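Local coordinates for enoyl-[acyl-carrier-protein] reductase [FMN] (Thermotoga maritima, PDB 5GVH) that probably reduces the double bond of enoyl groups on acyl carrier protein during fatty acid synthesis, as an FMN-dependent, NADH-using enoyl reductase, at residues Asp52-Ile57 / Ile87-Pro92; Gly69-Leu74 / Val93-Ala98. All coordinates share one frame; numbering follows the deposited sequence.

Interaction 1: residues Asp52-Ile57 / Ile87-Pro92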
# COMPACT_ATOMS: atom_id res chain seq x y z
N ASP A 52 28.55 19.34 11.21
CA ASP A 52 27.12 19.61 11.15
C ASP A 52 26.34 18.69 12.08
O ASP A 52 25.46 19.14 12.82
CB ASP A 52 26.64 19.49 9.71
CG ASP A 52 27.26 20.54 8.81
OD1 ASP A 52 27.18 20.40 7.58
OD2 ASP A 52 27.83 21.50 9.36
N LEU A 53 26.67 17.40 12.08
CA LEU A 53 25.89 16.47 12.89
C LEU A 53 26.18 16.66 14.37
O LEU A 53 25.25 16.64 15.19
CB LEU A 53 26.16 15.02 12.46
CG LEU A 53 25.38 13.98 13.27
CD1 LEU A 53 23.88 14.17 13.11
CD2 LEU A 53 25.82 12.57 12.90
N ARG A 54 27.45 16.84 14.71
CA ARG A 54 27.83 17.08 16.10
C ARG A 54 27.14 18.33 16.64
O ARG A 54 26.59 18.31 17.75
CB ARG A 54 29.35 17.21 16.20
CG ARG A 54 29.93 17.19 17.62
CD ARG A 54 31.48 17.18 17.62
NE ARG A 54 32.02 15.83 17.70
CZ ARG A 54 32.63 15.18 16.71
NH1 ARG A 54 32.81 15.76 15.53
NH2 ARG A 54 33.07 13.94 16.91
N LYS A 55 27.15 19.42 15.87
CA LYS A 55 26.48 20.64 16.32
C LYS A 55 24.97 20.42 16.41
O LYS A 55 24.32 20.91 17.35
CB LYS A 55 26.81 21.80 15.38
CG LYS A 55 26.14 23.12 15.76
CD LYS A 55 26.25 24.18 14.67
CE LYS A 55 25.64 25.49 15.17
NZ LYS A 55 24.39 25.25 15.98
N ALA A 56 24.40 19.70 15.45
CA ALA A 56 22.96 19.45 15.46
C ALA A 56 22.57 18.61 16.67
O ALA A 56 21.59 18.92 17.35
CB ALA A 56 22.52 18.78 14.16
N ILE A 57 23.34 17.55 16.96
CA ILE A 57 23.05 16.70 18.12
C ILE A 57 23.03 17.54 19.39
O ILE A 57 22.10 17.47 20.20
CB ILE A 57 24.08 15.57 18.24
CG1 ILE A 57 23.88 14.53 17.13
CG2 ILE A 57 24.00 14.92 19.61
CD1 ILE A 57 25.06 13.61 16.91
N ILE A 87 28.50 7.69 17.80
CA ILE A 87 29.04 6.90 18.90
C ILE A 87 29.58 7.81 20.01
O ILE A 87 29.18 7.70 21.17
CB ILE A 87 30.14 5.95 18.39
CG1 ILE A 87 29.56 4.92 17.43
CG2 ILE A 87 30.88 5.30 19.57
CD1 ILE A 87 30.61 4.06 16.80
N GLU A 88 30.49 8.71 19.66
CA GLU A 88 31.13 9.52 20.68
C GLU A 88 30.19 10.56 21.27
O GLU A 88 30.50 11.12 22.34
CB GLU A 88 32.40 10.18 20.13
CG GLU A 88 32.21 10.95 18.84
CD GLU A 88 33.39 10.81 17.89
OE1 GLU A 88 33.56 11.68 17.01
OE2 GLU A 88 34.15 9.82 18.02
N GLU A 89 29.04 10.82 20.64
CA GLU A 89 28.01 11.64 21.27
C GLU A 89 26.95 10.80 21.96
O GLU A 89 26.00 11.37 22.51
CB GLU A 89 27.38 12.59 20.26
CG GLU A 89 28.36 13.56 19.62
CD GLU A 89 29.22 14.31 20.64
OE1 GLU A 89 30.34 14.72 20.28
OE2 GLU A 89 28.78 14.47 21.81
N LYS A 90 27.10 9.48 21.97
CA LYS A 90 26.20 8.53 22.63
C LYS A 90 24.74 8.74 22.20
O LYS A 90 23.81 8.73 23.01
CB LYS A 90 26.36 8.59 24.17
CG LYS A 90 25.67 9.74 24.93
CD LYS A 90 25.69 9.55 26.45
CE LYS A 90 25.16 10.79 27.18
NZ LYS A 90 25.83 12.03 26.70
N VAL A 91 24.54 8.88 20.89
CA VAL A 91 23.18 9.02 20.36
C VAL A 91 22.37 7.77 20.72
O VAL A 91 22.85 6.64 20.51
CB VAL A 91 23.21 9.24 18.84
CG1 VAL A 91 21.82 9.02 18.24
CG2 VAL A 91 23.71 10.66 18.54
N PRO A 92 21.16 7.92 21.28
CA PRO A 92 20.44 6.73 21.78
C PRO A 92 20.00 5.77 20.69
O PRO A 92 20.06 4.55 20.90
CB PRO A 92 19.23 7.34 22.51
CG PRO A 92 19.53 8.78 22.68
CD PRO A 92 20.46 9.17 21.58
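Ile57 and Val91 meet at the inner end of this contact, where helix 50-61 runs beside the C-terminal end of helix 79-88 on the outside of a TIM barrel. The methyl CD1 of Ile57 sits 3.6 Å from CG2 of Val91, the two side chains crossing at about a right angle. Ile57 has CG1 beside its own backbone N (chi1 -71°) and the chain then runs on extended, which carries CD1 across to the valine. Both residues are buried, and they also rest on Val70 of the barrel strand beneath.

Between them and the surface lies Glu89, with its CB 4.2 Å from Ile57 CG2. The end of helix 79-88 is a Schellman motif: Lys90 takes a positive phi and its N bonds to Ile87 O at 2.9 Å, while Arg61 holds the carbonyl of Glu89.

Toward solvent the contact loosens into charges. Arg54 runs out extended and then bends at its third torsion, forming a salt-bridge network with Glu88 and Glu89. The Glu88 carboxylate approaches the edge of the guanidinium, but NH2 and OE1 are modelled too close for the detail of that pairing to be trusted. With an alanine in place of Glu89, Arg54 NE would probably lose its carboxylate mate and the guanidinium be freer to turn.

The pairing with Glu89 is a long bond, 3.3 Å from Arg54 NE to OE1, bent to 143° at the hydrogen; it meets the anti side of the oxygen, with the two planar groups 82° apart.

Interaction 2: residues Gly69-Leu74 / Val93-Ala98. With FMN (flavin mononucleotide), chain C.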
# COMPACT_ATOMS: atom_id res chain seq x y z
N GLY A 69 16.90 10.19 17.91
CA GLY A 69 17.73 9.38 17.03
C GLY A 69 18.39 10.22 15.96
O GLY A 69 18.10 11.41 15.79
N VAL A 70 19.28 9.57 15.21
CA VAL A 70 19.94 10.18 14.06
C VAL A 70 19.80 9.23 12.88
O VAL A 70 19.94 8.01 13.05
CB VAL A 70 21.42 10.50 14.35
CG1 VAL A 70 22.13 10.98 13.08
CG2 VAL A 70 21.53 11.54 15.47
N ASN A 71 19.52 9.78 11.70
CA ASN A 71 19.39 9.02 10.47
C ASN A 71 20.60 9.24 9.57
O ASN A 71 20.94 10.38 9.26
CB ASN A 71 18.12 9.41 9.71
CG ASN A 71 18.04 8.75 8.32
OD1 ASN A 71 17.71 7.57 8.21
ND2 ASN A 71 18.36 9.50 7.27
N ILE A 72 21.22 8.14 9.12
CA ILE A 72 22.39 8.18 8.26
C ILE A 72 22.10 7.50 6.92
O ILE A 72 21.59 6.37 6.88
CB ILE A 72 23.59 7.49 8.94
CG1 ILE A 72 23.96 8.25 10.23
CG2 ILE A 72 24.75 7.42 7.95
CD1 ILE A 72 24.83 7.45 11.20
N ILE A 73 22.46 8.18 5.82
CA ILE A 73 22.39 7.59 4.48
C ILE A 73 23.68 6.83 4.19
O ILE A 73 24.76 7.42 4.12
CB ILE A 73 22.16 8.67 3.41
CG1 ILE A 73 21.12 9.67 3.87
CG2 ILE A 73 21.63 8.02 2.13
CD1 ILE A 73 19.79 9.05 4.10
N LEU A 74 23.56 5.51 3.98
CA LEU A 74 24.71 4.67 3.69
C LEU A 74 25.50 5.13 2.47
O LEU A 74 26.70 4.84 2.38
CB LEU A 74 24.25 3.23 3.48
CG LEU A 74 23.63 2.61 4.73
CD1 LEU A 74 23.01 1.26 4.41
CD2 LEU A 74 24.67 2.49 5.84
N VAL A 93 19.52 6.28 19.55
CA VAL A 93 18.98 5.46 18.47
C VAL A 93 19.55 5.96 17.14
O VAL A 93 19.51 7.16 16.85
CB VAL A 93 17.44 5.50 18.44
CG1 VAL A 93 16.88 4.63 17.30
CG2 VAL A 93 16.86 5.05 19.77
N VAL A 94 20.07 5.04 16.34
CA VAL A 94 20.53 5.36 14.99
C VAL A 94 19.61 4.69 13.98
O VAL A 94 19.30 3.50 14.11
CB VAL A 94 21.99 4.93 14.76
CG1 VAL A 94 22.31 4.88 13.28
CG2 VAL A 94 22.93 5.90 15.45
N THR A 95 19.17 5.45 12.99
CA THR A 95 18.39 4.96 11.87
C THR A 95 19.23 5.01 10.60
O THR A 95 19.99 5.96 10.38
CB THR A 95 17.12 5.80 11.68
OG1 THR A 95 16.12 5.35 12.57
CG2 THR A 95 16.61 5.67 10.31
N PHE A 96 19.12 3.97 9.77
CA PHE A 96 19.85 3.91 8.51
C PHE A 96 18.89 3.96 7.33
O PHE A 96 17.82 3.33 7.34
CB PHE A 96 20.70 2.64 8.45
CG PHE A 96 21.97 2.75 9.23
CD1 PHE A 96 22.15 2.04 10.40
CD2 PHE A 96 22.98 3.61 8.81
CE1 PHE A 96 23.34 2.16 11.13
CE2 PHE A 96 24.17 3.74 9.54
CZ PHE A 96 24.34 3.01 10.69
N GLY A 97 19.27 4.72 6.31
CA GLY A 97 18.49 4.79 5.10
C GLY A 97 18.59 3.52 4.28
O GLY A 97 19.01 2.48 4.79
N ALA A 98 18.24 3.60 3.00
CA ALA A 98 18.16 2.40 2.18
C ALA A 98 19.55 1.80 1.95
O ALA A 98 20.55 2.51 1.79
CB ALA A 98 17.49 2.71 0.85
N1 FMN C . 14.40 8.45 4.75
C2 FMN C . 15.73 8.14 4.98
O2 FMN C . 16.08 7.02 5.37
N3 FMN C . 16.70 9.08 4.76
C4 FMN C . 16.37 10.34 4.33
O4 FMN C . 17.27 11.16 4.14
C4A FMN C . 15.04 10.67 4.10
N5 FMN C . 14.70 11.93 3.67
C5A FMN C . 13.38 12.26 3.46
C6 FMN C . 13.06 13.55 3.04
C7 FMN C . 11.74 13.91 2.82
C7M FMN C . 11.42 15.30 2.36
C8 FMN C . 10.72 12.97 3.03
C8M FMN C . 9.29 13.35 2.79
C9 FMN C . 11.04 11.68 3.46
C9A FMN C . 12.37 11.32 3.68
N10 FMN C . 12.71 10.04 4.11
C10 FMN C . 14.04 9.71 4.32
C1' FMN C . 11.63 9.02 4.35
C2' FMN C . 11.07 9.20 5.76
O2' FMN C . 12.06 8.88 6.71
C3' FMN C . 9.87 8.30 6.03
O3' FMN C . 10.33 6.96 6.11
C4' FMN C . 8.78 8.46 4.99
O4' FMN C . 8.48 9.83 4.88
C5' FMN C . 7.49 7.76 5.41
O5' FMN C . 6.46 8.04 4.48
P FMN C . 5.32 9.17 4.70
O1P FMN C . 4.06 8.72 3.97
O2P FMN C . 5.01 9.38 6.17
O3P FMN C . 5.78 10.46 4.06
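A beta-alpha-beta unit of the TIM barrel brings these two strands together: 69-72 and 93-96 lie side by side and parallel, joined through helix 79-88, and their C-terminal ends reach the flavin. Backbone bonds alternate along the pair. Thr95 N gives an almost straight bond (173°) to Val70 O at 2.7 Å; Ile72 N then bonds to Thr95 O, and Gly97 N closes the set on Ile72 O.

On the face carrying Val70, Ile72, Val94 and Phe96 the contact is apolar and covered by helices. With CG beside the backbone N (chi1 -79°), the Phe96 side chain lies alongside Ile72 and points the same way, CE2 3.8 Å from Ile72 CB. Leu74 comes across at about a right angle, its CD2 3.6 Å from Phe96 CD2, and Tyr104 of helix 102-110 meets the same ring with its plane nearly parallel.

The other face, with Asn71 and Thr95, turns to the barrel interior, where the Asn71 amide lies against the pyrimidine end of FMN. Past the strands, Gly97 CA is 3.3 Å from FMN O2, and Ile73 CD1 is 3.2 Å from FMN N3. The chemistry thus splits by face: hydrocarbon anchors the strands beneath their helices, while a polar amide, a bare glycine and one methyl fit the cofactor's pyrimidine rim.

Interaction 2 is core and interaction 1 lies on the barrel's outer layer, their centres 12 Å apart. Both involve the crossover of helix 79-88: interaction 1 uses its C-terminal end and the turn that follows, interaction 2 the strands it connects. Val70 is where they meet: its CG1 lies 3.6 Å from Leu53 CD1, and with Ile57 and Val91 also against it the strand pair and the helix layer share one hydrophobic seam. Moving outward, the chemistry changes from regular backbone bonds and cofactor contacts, through this seam of aliphatic groups, to charged side chains at the surface. FMN touches interaction 2 but not interaction 1.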